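Local atomic coordinates of 11S globulin subunit beta (Cucurbita maxima, PDB entry 2E9Q), a protein that serves as a seed storage protein, a hexameric 11S globulin that acts as a nutrient reservoir. Residues N332-H344 with I406-R418. Numbering follows the deposited sequence. Where two conformers were deposited one is given.
Sequences NAMVAPHYTVNSH and ITNLLAGRVSQMR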
loop_
_atom_site.group_PDB
_atom_site.type_symbol
_atom_site.label_atom_id
_atom_site.label_comp_id
_atom_site.label_asym_id
_atom_site.label_seq_id
_atom_site.Cartn_x
_atom_site.Cartn_y
_atom_site.Cartn_z
ATOM N N ASN A 332 -37.905 15.993 3.536
ATOM C CA ASN A 332 -37.999 15.970 2.082
ATOM C C ASN A 332 -36.801 16.565 1.351
ATOM O O ASN A 332 -36.823 16.721 0.123
ATOM C CB ASN A 332 -39.292 16.675 1.680
ATOM C CG ASN A 332 -40.466 16.216 2.525
ATOM O OD1 ASN A 332 -41.256 17.022 3.017
ATOM N ND2 ASN A 332 -40.574 14.906 2.708
ATOM N N ALA A 333 -35.752 16.891 2.105
ATOM C CA ALA A 333 -34.537 17.445 1.511
ATOM C C ALA A 333 -33.796 16.316 0.782
ATOM O O ALA A 333 -33.907 15.151 1.160
ATOM C CB ALA A 333 -33.652 18.056 2.591
ATOM N N MET A 334 -33.044 16.674 -0.254
ATOM C CA MET A 334 -32.316 15.700 -1.065
ATOM C C MET A 334 -30.849 16.081 -1.253
ATOM O O MET A 334 -30.531 17.253 -1.460
ATOM C CB MET A 334 -33.006 15.600 -2.426
ATOM C CG MET A 334 -32.590 14.442 -3.293
ATOM S SD MET A 334 -33.597 14.423 -4.785
ATOM C CE MET A 334 -32.403 14.990 -6.013
ATOM N N VAL A 335 -29.959 15.091 -1.177
ATOM C CA VAL A 335 -28.539 15.332 -1.420
ATOM C C VAL A 335 -28.389 15.060 -2.913
ATOM O O VAL A 335 -28.822 14.021 -3.404
ATOM C CB VAL A 335 -27.621 14.371 -0.624
ATOM C CG1 VAL A 335 -26.189 14.501 -1.112
ATOM C CG2 VAL A 335 -27.678 14.707 0.859
ATOM N N ALA A 336 -27.807 16.006 -3.638
ATOM C CA ALA A 336 -27.637 15.875 -5.080
ATOM C C ALA A 336 -26.835 14.639 -5.478
ATOM O O ALA A 336 -25.999 14.160 -4.709
ATOM C CB ALA A 336 -26.954 17.120 -5.633
ATOM N N PRO A 337 -27.097 14.098 -6.687
ATOM C CA PRO A 337 -26.364 12.920 -7.152
ATOM C C PRO A 337 -24.878 13.242 -7.152
ATOM O O PRO A 337 -24.455 14.302 -7.609
ATOM C CB PRO A 337 -26.916 12.689 -8.563
ATOM C CG PRO A 337 -27.506 14.024 -8.953
ATOM C CD PRO A 337 -28.123 14.491 -7.668
ATOM N N HIS A 338 -24.088 12.318 -6.634
ATOM C CA HIS A 338 -22.656 12.530 -6.558
ATOM C C HIS A 338 -21.971 11.199 -6.275
ATOM O O HIS A 338 -22.619 10.199 -5.980
ATOM C CB HIS A 338 -22.348 13.457 -5.391
ATOM C CG HIS A 338 -22.663 12.841 -4.068
ATOM N ND1 HIS A 338 -23.935 12.825 -3.542
ATOM C CD2 HIS A 338 -21.893 12.131 -3.209
ATOM C CE1 HIS A 338 -23.937 12.133 -2.418
ATOM N NE2 HIS A 338 -22.712 11.701 -2.193
ATOM N N TYR A 339 -20.651 11.208 -6.345
ATOM C CA TYR A 339 -19.886 10.024 -6.042
ATOM C C TYR A 339 -18.581 10.486 -5.419
ATOM O O TYR A 339 -18.159 11.626 -5.615
ATOM C CB TYR A 339 -19.620 9.212 -7.312
ATOM C CG TYR A 339 -18.749 9.912 -8.317
ATOM C CD1 TYR A 339 -19.286 10.809 -9.248
ATOM C CD2 TYR A 339 -17.385 9.660 -8.355
ATOM C CE1 TYR A 339 -18.476 11.419 -10.192
ATOM C CE2 TYR A 339 -16.582 10.260 -9.277
ATOM C CZ TYR A 339 -17.117 11.133 -10.199
ATOM O OH TYR A 339 -16.263 11.695 -11.127
ATOM N N THR A 340 -17.949 9.614 -4.649
ATOM C CA THR A 340 -16.689 9.962 -4.034
ATOM C C THR A 340 -15.615 9.367 -4.903
ATOM O O THR A 340 -15.589 8.163 -5.153
ATOM C CB THR A 340 -16.575 9.405 -2.626
ATOM O OG1 THR A 340 -17.634 9.942 -1.831
ATOM C CG2 THR A 340 -15.223 9.791 -2.008
ATOM N N VAL A 341 -14.715 10.218 -5.362
ATOM C CA VAL A 341 -13.677 9.763 -6.245
ATOM C C VAL A 341 -12.552 8.986 -5.600
ATOM O O VAL A 341 -11.925 8.162 -6.258
ATOM C CB VAL A 341 -13.079 10.953 -7.053
ATOM C CG1 VAL A 341 -13.846 12.246 -6.740
ATOM C CG2 VAL A 341 -11.593 11.110 -6.765
ATOM N N ASN A 342 -12.306 9.216 -4.318
ATOM C CA ASN A 342 -11.180 8.554 -3.691
ATOM C C ASN A 342 -11.420 7.711 -2.449
ATOM O O ASN A 342 -10.462 7.366 -1.761
ATOM C CB ASN A 342 -10.111 9.596 -3.386
ATOM C CG ASN A 342 -10.581 10.616 -2.378
ATOM O OD1 ASN A 342 -11.780 10.873 -2.253
ATOM N ND2 ASN A 342 -9.641 11.215 -1.661
ATOM N N SER A 343 -12.671 7.385 -2.133
ATOM C CA SER A 343 -12.894 6.526 -0.976
ATOM C C SER A 343 -14.281 5.917 -0.895
ATOM O O SER A 343 -15.188 6.288 -1.643
ATOM C CB SER A 343 -12.608 7.272 0.328
ATOM O OG SER A 343 -13.671 8.134 0.664
ATOM N N HIS A 344 -14.419 4.954 0.009
ATOM C CA HIS A 344 -15.696 4.311 0.238
ATOM C C HIS A 344 -16.367 5.216 1.249
ATOM O O HIS A 344 -15.696 5.988 1.950
ATOM C CB HIS A 344 -15.504 2.918 0.840
ATOM C CG HIS A 344 -14.712 1.997 -0.027
ATOM N ND1 HIS A 344 -15.172 1.543 -1.245
ATOM C CD2 HIS A 344 -13.481 1.457 0.138
ATOM C CE1 HIS A 344 -14.258 0.761 -1.792
ATOM N NE2 HIS A 344 -13.223 0.693 -0.973
ATOM N N ILE A 406 -13.161 13.104 -1.432
ATOM C CA ILE A 406 -13.572 14.121 -2.384
ATOM C C ILE A 406 -14.840 13.695 -3.110
ATOM O O ILE A 406 -14.880 12.621 -3.730
ATOM C CB ILE A 406 -12.500 14.353 -3.444
ATOM C CG1 ILE A 406 -11.175 14.731 -2.784
ATOM C CG2 ILE A 406 -12.982 15.422 -4.422
ATOM C CD1 ILE A 406 -9.976 14.642 -3.726
ATOM N N THR A 407 -15.871 14.532 -3.044
ATOM C CA THR A 407 -17.117 14.219 -3.720
ATOM C C THR A 407 -17.346 15.109 -4.941
ATOM O O THR A 407 -17.217 16.339 -4.869
ATOM C CB THR A 407 -18.333 14.350 -2.775
ATOM O OG1 THR A 407 -19.294 15.247 -3.350
ATOM C CG2 THR A 407 -17.909 14.863 -1.422
ATOM N N ASN A 408 -17.657 14.473 -6.066
ATOM C CA ASN A 408 -17.946 15.184 -7.300
ATOM C C ASN A 408 -19.459 15.210 -7.475
ATOM O O ASN A 408 -20.120 14.168 -7.388
ATOM C CB ASN A 408 -17.317 14.478 -8.505
ATOM C CG ASN A 408 -15.903 14.920 -8.767
ATOM O OD1 ASN A 408 -15.312 14.573 -9.791
ATOM N ND2 ASN A 408 -15.344 15.692 -7.841
ATOM N N LEU A 409 -20.009 16.394 -7.712
ATOM C CA LEU A 409 -21.443 16.524 -7.908
ATOM C C LEU A 409 -21.774 16.379 -9.382
ATOM O O LEU A 409 -20.993 16.781 -10.244
ATOM C CB LEU A 409 -21.932 17.881 -7.403
ATOM C CG LEU A 409 -21.974 18.062 -5.885
ATOM C CD1 LEU A 409 -20.573 17.949 -5.308
ATOM C CD2 LEU A 409 -22.576 19.426 -5.564
ATOM N N LEU A 410 -22.926 15.792 -9.674
ATOM C CA LEU A 410 -23.317 15.614 -11.064
ATOM C C LEU A 410 -24.050 16.833 -11.590
ATOM O O LEU A 410 -23.923 17.170 -12.768
ATOM C CB LEU A 410 -24.185 14.362 -11.238
ATOM C CG LEU A 410 -23.461 13.011 -11.226
ATOM C CD1 LEU A 410 -22.221 13.101 -12.107
ATOM C CD2 LEU A 410 -23.065 12.636 -9.816
ATOM N N ALA A 411 -24.806 17.491 -10.718
ATOM C CA ALA A 411 -25.549 18.692 -11.104
ATOM C C ALA A 411 -25.481 19.754 -10.003
ATOM O O ALA A 411 -25.285 19.426 -8.835
ATOM C CB ALA A 411 -26.994 18.333 -11.391
ATOM N N GLY A 412 -25.648 21.024 -10.373
ATOM C CA GLY A 412 -25.596 22.095 -9.387
ATOM C C GLY A 412 -24.649 23.193 -9.817
ATOM O O GLY A 412 -24.176 23.168 -10.949
ATOM N N ARG A 413 -24.358 24.150 -8.930
ATOM C CA ARG A 413 -23.451 25.251 -9.278
ATOM C C ARG A 413 -22.043 24.818 -9.664
ATOM O O ARG A 413 -21.497 25.309 -10.654
ATOM C CB ARG A 413 -23.371 26.275 -8.142
ATOM C CG ARG A 413 -24.537 27.254 -8.102
ATOM C CD ARG A 413 -24.127 28.585 -7.474
ATOM N NE ARG A 413 -23.703 28.451 -6.080
ATOM C CZ ARG A 413 -24.518 28.159 -5.071
ATOM N NH1 ARG A 413 -25.808 27.964 -5.294
ATOM N NH2 ARG A 413 -24.043 28.068 -3.836
ATOM N N VAL A 414 -21.436 23.934 -8.875
ATOM C CA VAL A 414 -20.095 23.441 -9.200
ATOM C C VAL A 414 -20.252 21.951 -9.456
ATOM O O VAL A 414 -20.263 21.144 -8.524
ATOM C CB VAL A 414 -19.070 23.677 -8.040
ATOM C CG1 VAL A 414 -18.774 25.163 -7.895
ATOM C CG2 VAL A 414 -19.613 23.133 -6.728
ATOM N N SER A 415 -20.377 21.583 -10.725
ATOM C CA SER A 415 -20.577 20.186 -11.061
ATOM C C SER A 415 -19.950 19.767 -12.380
ATOM O O SER A 415 -19.427 20.586 -13.133
ATOM C CB SER A 415 -22.077 19.876 -11.089
ATOM O OG SER A 415 -22.725 20.652 -12.078
ATOM N N GLN A 416 -20.006 18.467 -12.641
ATOM C CA GLN A 416 -19.458 17.909 -13.860
ATOM C C GLN A 416 -20.243 18.447 -15.046
ATOM O O GLN A 416 -19.678 18.781 -16.081
ATOM C CB GLN A 416 -19.552 16.378 -13.818
ATOM C CG GLN A 416 -18.227 15.658 -14.055
ATOM C CD GLN A 416 -17.206 15.898 -12.949
ATOM O OE1 GLN A 416 -16.045 15.509 -13.074
ATOM N NE2 GLN A 416 -17.634 16.532 -11.861
ATOM N N MET A 417 -21.553 18.540 -14.883
ATOM C CA MET A 417 -22.416 19.022 -15.949
ATOM C C MET A 417 -22.047 20.472 -16.299
ATOM O O MET A 417 -21.977 20.842 -17.473
ATOM C CB MET A 417 -23.885 18.921 -15.530
ATOM C CG MET A 417 -24.784 18.220 -16.552
ATOM S SD MET A 417 -24.559 16.420 -16.691
ATOM C CE MET A 417 -23.382 16.306 -18.031
ATOM N N ARG A 418 -21.793 21.284 -15.275
ATOM C CA ARG A 418 -21.431 22.686 -15.461
ATOM C C ARG A 418 -20.111 22.843 -16.202
ATOM O O ARG A 418 -19.950 23.751 -17.014
ATOM C CB ARG A 418 -21.326 23.384 -14.102
ATOM C CG ARG A 418 -22.635 23.465 -13.333
ATOM C CD ARG A 418 -23.266 24.835 -13.472
ATOM N NE ARG A 418 -24.500 24.959 -12.702
ATOM C CZ ARG A 418 -25.142 26.106 -12.502
ATOM N NH1 ARG A 418 -24.667 27.233 -13.012
ATOM N NH2 ARG A 418 -26.255 26.127 -11.786
#
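Asn342 OD1 accepts from Ile406 N at 2.7 Å, and just beyond it four main-chain bonds join strand 338-340, antiparallel, to strand 407-409, together with the residues flanking them, in a sheet of the C-terminal cupin domain. Tyr339 and Asn408 form the hydrogen-bonded pair, with Asn408 N to Tyr339 O at 2.9 Å and Tyr339 N to Asn408 O at 3.2 Å. On one side of this pair Val341 N binds Ile406 O, and on the other Leu410 N binds Pro337 O. Asn342 CG sits between its own N and carbonyl carbon (chi1 64°), which puts the carboxamide beside Ile406, while ND2 binds Asn404 O. With an alanine here in place of the amide, the Ile406 N-H and the Asn404 carbonyl would probably lose these mates, the start of the strand at Ile406 being less firmly held. Tyr339 and Asn408 point the same way, amide and ring planes 75° apart, and Asn408 CB lies over the ring face, 4.1 Å from the Tyr339 centroid. The phenol OH is hydrogen-bonded to Gly142 O of the second subunit, whose Phe80 stacks on the ring, so this face of the sheet meets the subunit interface. At the ring's edge Leu410 CD2 approaches Tyr339 CD1 at 4.2 Å, and Leu410 CB packs 4.0 Å from Pro337 CG.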